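Putative fusidic acid resistance protein (Staphylococcus aureus, PDB 2YB5) confers resistance to the antibiotic fusidic acid, probably by binding elongation factor G and helping to clear it from the ribosome. Local coordinates at residues 97-102 with 130-135. Numbering follows the deposited sequence.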
ATOM      1  N   LYS A  97     -21.457   0.605  11.233  1.00 38.89           N
ATOM      2  CA  LYS A  97     -22.294   1.224  10.203  1.00 40.48           C
ATOM      3  C   LYS A  97     -21.892   0.810   8.793  1.00 39.76           C
ATOM      4  O   LYS A  97     -22.740   0.520   7.958  1.00 40.49           O
ATOM      5  CB  LYS A  97     -22.247   2.748  10.310  1.00 41.31           C
ATOM      6  CG  LYS A  97     -23.072   3.454   9.226  1.00 44.34           C
ATOM      7  CD  LYS A  97     -23.466   4.846   9.677  1.00 48.95           C
ATOM      8  CE  LYS A  97     -24.466   5.496   8.724  1.00 52.14           C
ATOM      9  NZ  LYS A  97     -25.161   6.634   9.408  1.00 54.71           N
ATOM     10  N   ILE A  98     -20.590   0.803   8.531  1.00 37.96           N
ATOM     11  CA  ILE A  98     -20.068   0.345   7.243  1.00 36.99           C
ATOM     12  C   ILE A  98     -20.537  -1.084   6.963  1.00 37.69           C
ATOM     13  O   ILE A  98     -20.959  -1.395   5.848  1.00 37.56           O
ATOM     14  CB  ILE A  98     -18.529   0.412   7.218  1.00 35.17           C
ATOM     15  CG1 ILE A  98     -18.071   1.870   7.216  1.00 35.31           C
ATOM     16  CG2 ILE A  98     -17.958  -0.348   5.999  1.00 33.76           C
ATOM     17  CD1 ILE A  98     -16.596   2.050   7.580  1.00 34.69           C
ATOM     18  N   PHE A  99     -20.477  -1.944   7.979  1.00 38.05           N
ATOM     19  CA  PHE A  99     -20.923  -3.336   7.847  1.00 39.73           C
ATOM     20  C   PHE A  99     -22.243  -3.585   8.602  1.00 43.05           C
ATOM     21  O   PHE A  99     -22.396  -4.594   9.298  1.00 42.87           O
ATOM     22  CB  PHE A  99     -19.814  -4.276   8.316  1.00 38.22           C
ATOM     23  CG  PHE A  99     -18.556  -4.149   7.506  1.00 35.99           C
ATOM     24  CD1 PHE A  99     -18.551  -4.495   6.165  1.00 35.09           C
ATOM     25  CD2 PHE A  99     -17.395  -3.662   8.068  1.00 33.84           C
ATOM     26  CE1 PHE A  99     -17.406  -4.374   5.411  1.00 35.30           C
ATOM     27  CE2 PHE A  99     -16.237  -3.534   7.310  1.00 31.93           C
ATOM     28  CZ  PHE A  99     -16.242  -3.892   5.987  1.00 32.50           C
ATOM     29  N   ARG A 100     -23.189  -2.660   8.411  1.00 46.23           N
ATOM     30  CA  ARG A 100     -24.492  -2.625   9.108  1.00 50.10           C
ATOM     31  C   ARG A 100     -25.262  -3.951   9.076  1.00 52.43           C
ATOM     32  O   ARG A 100     -25.935  -4.300  10.045  1.00 53.64           O
ATOM     33  CB  ARG A 100     -25.357  -1.512   8.480  1.00 51.88           C
ATOM     34  CG  ARG A 100     -26.798  -1.396   8.980  1.00 56.78           C
ATOM     35  CD  ARG A 100     -26.884  -0.745  10.342  1.00 60.45           C
ATOM     36  NE  ARG A 100     -26.526   0.676  10.276  1.00 62.81           N
ATOM     37  CZ  ARG A 100     -27.367   1.667   9.976  1.00 66.26           C
ATOM     38  NH1 ARG A 100     -28.653   1.426   9.712  1.00 69.17           N
ATOM     39  NH2 ARG A 100     -26.912   2.917   9.939  1.00 66.26           N
ATOM     40  N   LYS A 101     -25.177  -4.674   7.964  1.00 53.61           N
ATOM     41  CA  LYS A 101     -25.924  -5.927   7.812  1.00 56.39           C
ATOM     42  C   LYS A 101     -25.280  -7.123   8.521  1.00 56.40           C
ATOM     43  O   LYS A 101     -25.914  -8.176   8.647  1.00 58.43           O
ATOM     44  CB  LYS A 101     -26.117  -6.263   6.328  1.00 57.19           C
ATOM     45  CG  LYS A 101     -27.042  -5.305   5.583  1.00 59.16           C
ATOM     46  CD  LYS A 101     -27.179  -5.736   4.134  1.00 61.20           C
ATOM     47  CE  LYS A 101     -28.021  -4.770   3.313  1.00 63.68           C
ATOM     48  NZ  LYS A 101     -28.138  -5.227   1.885  1.00 65.22           N
ATOM     49  N   VAL A 102     -24.034  -6.970   8.969  1.00 54.69           N
ATOM     50  CA  VAL A 102     -23.318  -8.043   9.647  1.00 54.59           C
ATOM     51  C   VAL A 102     -23.649  -7.988  11.134  1.00 56.11           C
ATOM     52  O   VAL A 102     -23.304  -7.028  11.817  1.00 55.24           O
ATOM     53  CB  VAL A 102     -21.793  -7.927   9.418  1.00 52.50           C
ATOM     54  CG1 VAL A 102     -21.027  -8.990  10.201  1.00 51.61           C
ATOM     55  CG2 VAL A 102     -21.481  -8.031   7.931  1.00 50.99           C
ATOM     56  N   ARG A 130     -13.818 -15.255   6.055  1.00 45.82           N
ATOM     57  CA  ARG A 130     -14.140 -13.955   5.503  1.00 43.19           C
ATOM     58  C   ARG A 130     -12.921 -13.037   5.582  1.00 40.11           C
ATOM     59  O   ARG A 130     -12.074 -13.202   6.458  1.00 39.77           O
ATOM     60  CB  ARG A 130     -15.303 -13.372   6.306  1.00 43.62           C
ATOM     61  CG  ARG A 130     -15.920 -12.106   5.737  1.00 43.81           C
ATOM     62  CD  ARG A 130     -17.181 -11.735   6.520  1.00 45.50           C
ATOM     63  NE  ARG A 130     -18.298 -12.632   6.225  1.00 47.58           N
ATOM     64  CZ  ARG A 130     -19.533 -12.494   6.708  1.00 48.37           C
ATOM     65  NH1 ARG A 130     -19.844 -11.486   7.517  1.00 48.13           N
ATOM     66  NH2 ARG A 130     -20.467 -13.366   6.369  1.00 50.47           N
ATOM     67  N   LYS A 131     -12.824 -12.099   4.643  1.00 37.21           N
ATOM     68  CA  LYS A 131     -11.930 -10.952   4.781  1.00 35.31           C
ATOM     69  C   LYS A 131     -12.773  -9.693   4.672  1.00 34.06           C
ATOM     70  O   LYS A 131     -13.673  -9.610   3.833  1.00 33.80           O
ATOM     71  CB  LYS A 131     -10.805 -10.929   3.720  1.00 34.63           C
ATOM     72  CG  LYS A 131      -9.867  -9.708   3.820  1.00 33.01           C
ATOM     73  CD  LYS A 131      -8.917  -9.557   2.643  1.00 33.97           C
ATOM     74  CE  LYS A 131      -7.821 -10.626   2.573  1.00 34.40           C
ATOM     75  NZ  LYS A 131      -6.901 -10.547   3.745  1.00 36.36           N
ATOM     76  N   TYR A 132     -12.466  -8.737   5.542  1.00 32.42           N
ATOM     77  CA  TYR A 132     -13.048  -7.412   5.531  1.00 31.80           C
ATOM     78  C   TYR A 132     -11.984  -6.436   5.054  1.00 30.68           C
ATOM     79  O   TYR A 132     -10.815  -6.570   5.429  1.00 30.26           O
ATOM     80  CB  TYR A 132     -13.448  -7.014   6.951  1.00 31.81           C
ATOM     81  CG  TYR A 132     -14.586  -7.795   7.522  1.00 33.64           C
ATOM     82  CD1 TYR A 132     -15.892  -7.392   7.307  1.00 35.95           C
ATOM     83  CD2 TYR A 132     -14.366  -8.921   8.302  1.00 35.62           C
ATOM     84  CE1 TYR A 132     -16.939  -8.079   7.835  1.00 38.77           C
ATOM     85  CE2 TYR A 132     -15.419  -9.624   8.841  1.00 37.75           C
ATOM     86  CZ  TYR A 132     -16.706  -9.197   8.599  1.00 39.07           C
ATOM     87  OH  TYR A 132     -17.780  -9.870   9.122  1.00 41.97           O
ATOM     88  N   ILE A 133     -12.386  -5.456   4.245  1.00 29.39           N
ATOM     89  CA  ILE A 133     -11.473  -4.440   3.735  1.00 28.31           C
ATOM     90  C   ILE A 133     -12.095  -3.064   3.922  1.00 28.61           C
ATOM     91  O   ILE A 133     -13.187  -2.833   3.454  1.00 29.60           O
ATOM     92  CB  ILE A 133     -11.139  -4.678   2.242  1.00 28.08           C
ATOM     93  CG1 ILE A 133     -10.180  -5.867   2.098  1.00 28.93           C
ATOM     94  CG2 ILE A 133     -10.543  -3.417   1.598  1.00 24.49           C
ATOM     95  CD1 ILE A 133     -10.229  -6.568   0.713  1.00 28.73           C
ATOM     96  N   VAL A 134     -11.403  -2.172   4.624  1.00 28.23           N
ATOM     97  CA  VAL A 134     -11.864  -0.810   4.858  1.00 29.08           C
ATOM     98  C   VAL A 134     -10.811   0.163   4.315  1.00 29.32           C
ATOM     99  O   VAL A 134      -9.606  -0.078   4.430  1.00 28.75           O
ATOM    100  CB  VAL A 134     -12.142  -0.549   6.368  1.00 29.04           C
ATOM    101  CG1 VAL A 134     -12.418   0.928   6.654  1.00 29.11           C
ATOM    102  CG2 VAL A 134     -13.325  -1.421   6.848  1.00 29.09           C
ATOM    103  N   TYR A 135     -11.296   1.241   3.709  1.00 30.58           N
ATOM    104  CA  TYR A 135     -10.469   2.259   3.072  1.00 31.86           C
ATOM    105  C   TYR A 135     -11.230   3.584   2.967  1.00 33.13           C
ATOM    106  O   TYR A 135     -12.446   3.653   3.217  1.00 31.96           O
ATOM    107  CB  TYR A 135     -10.034   1.789   1.672  1.00 32.08           C
ATOM    108  CG  TYR A 135     -11.205   1.513   0.746  1.00 33.30           C
ATOM    109  CD1 TYR A 135     -11.739   2.527  -0.037  1.00 35.63           C
ATOM    110  CD2 TYR A 135     -11.793   0.250   0.675  1.00 32.05           C
ATOM    111  CE1 TYR A 135     -12.816   2.291  -0.878  1.00 36.41           C
ATOM    112  CE2 TYR A 135     -12.880   0.011  -0.139  1.00 32.49           C
ATOM    113  CZ  TYR A 135     -13.381   1.041  -0.920  1.00 34.40           C
ATOM    114  OH  TYR A 135     -14.447   0.849  -1.743  1.00 36.36           O
TER
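Phe99 and Tyr132 form a T-shaped pair: the ring planes stand at 71° with centroids 5.0 Å apart, and the Tyr132 edge points in. Its CD1 lies over the centre of the Phe99 ring, 3.8 Å from Phe99 CZ, while Ile98 CG2 sits over the opposite face, so the phenyl ring is sandwiched. Val134 adds a third surface at the rim, where its CG2 comes within 3.6 Å of Phe99 CE2, near the ring plane. In Phe99, CG lies anti to the carbonyl carbon (chi1 -61°), which lays the ring against Tyr132 and Val134. Trp123 of the neighbouring strand also touches it.

These three residues are buried; Ile98, Val102 and Arg130 are partly exposed. Ile98 CD1 only grazes Val134 CG1 at 4.4 Å. The Val102 end touches closely but faces solvent more: Val102 CG1 meets Tyr132 OH at 3.5 Å, and its CG2 lies 3.8 Å from Arg130 NH1. That nitrogen donates to Tyr132 OH (3.1 Å, 154° at the hydrogen), tying the phenol to Arg130.

Side-chain packing, without a hydrogen bond between the segments, seats the end of helix 92-98 and the following type I turn, Phe99 to Val102, on the antiparallel sheet of the C-terminal treble-clef zinc-finger family region.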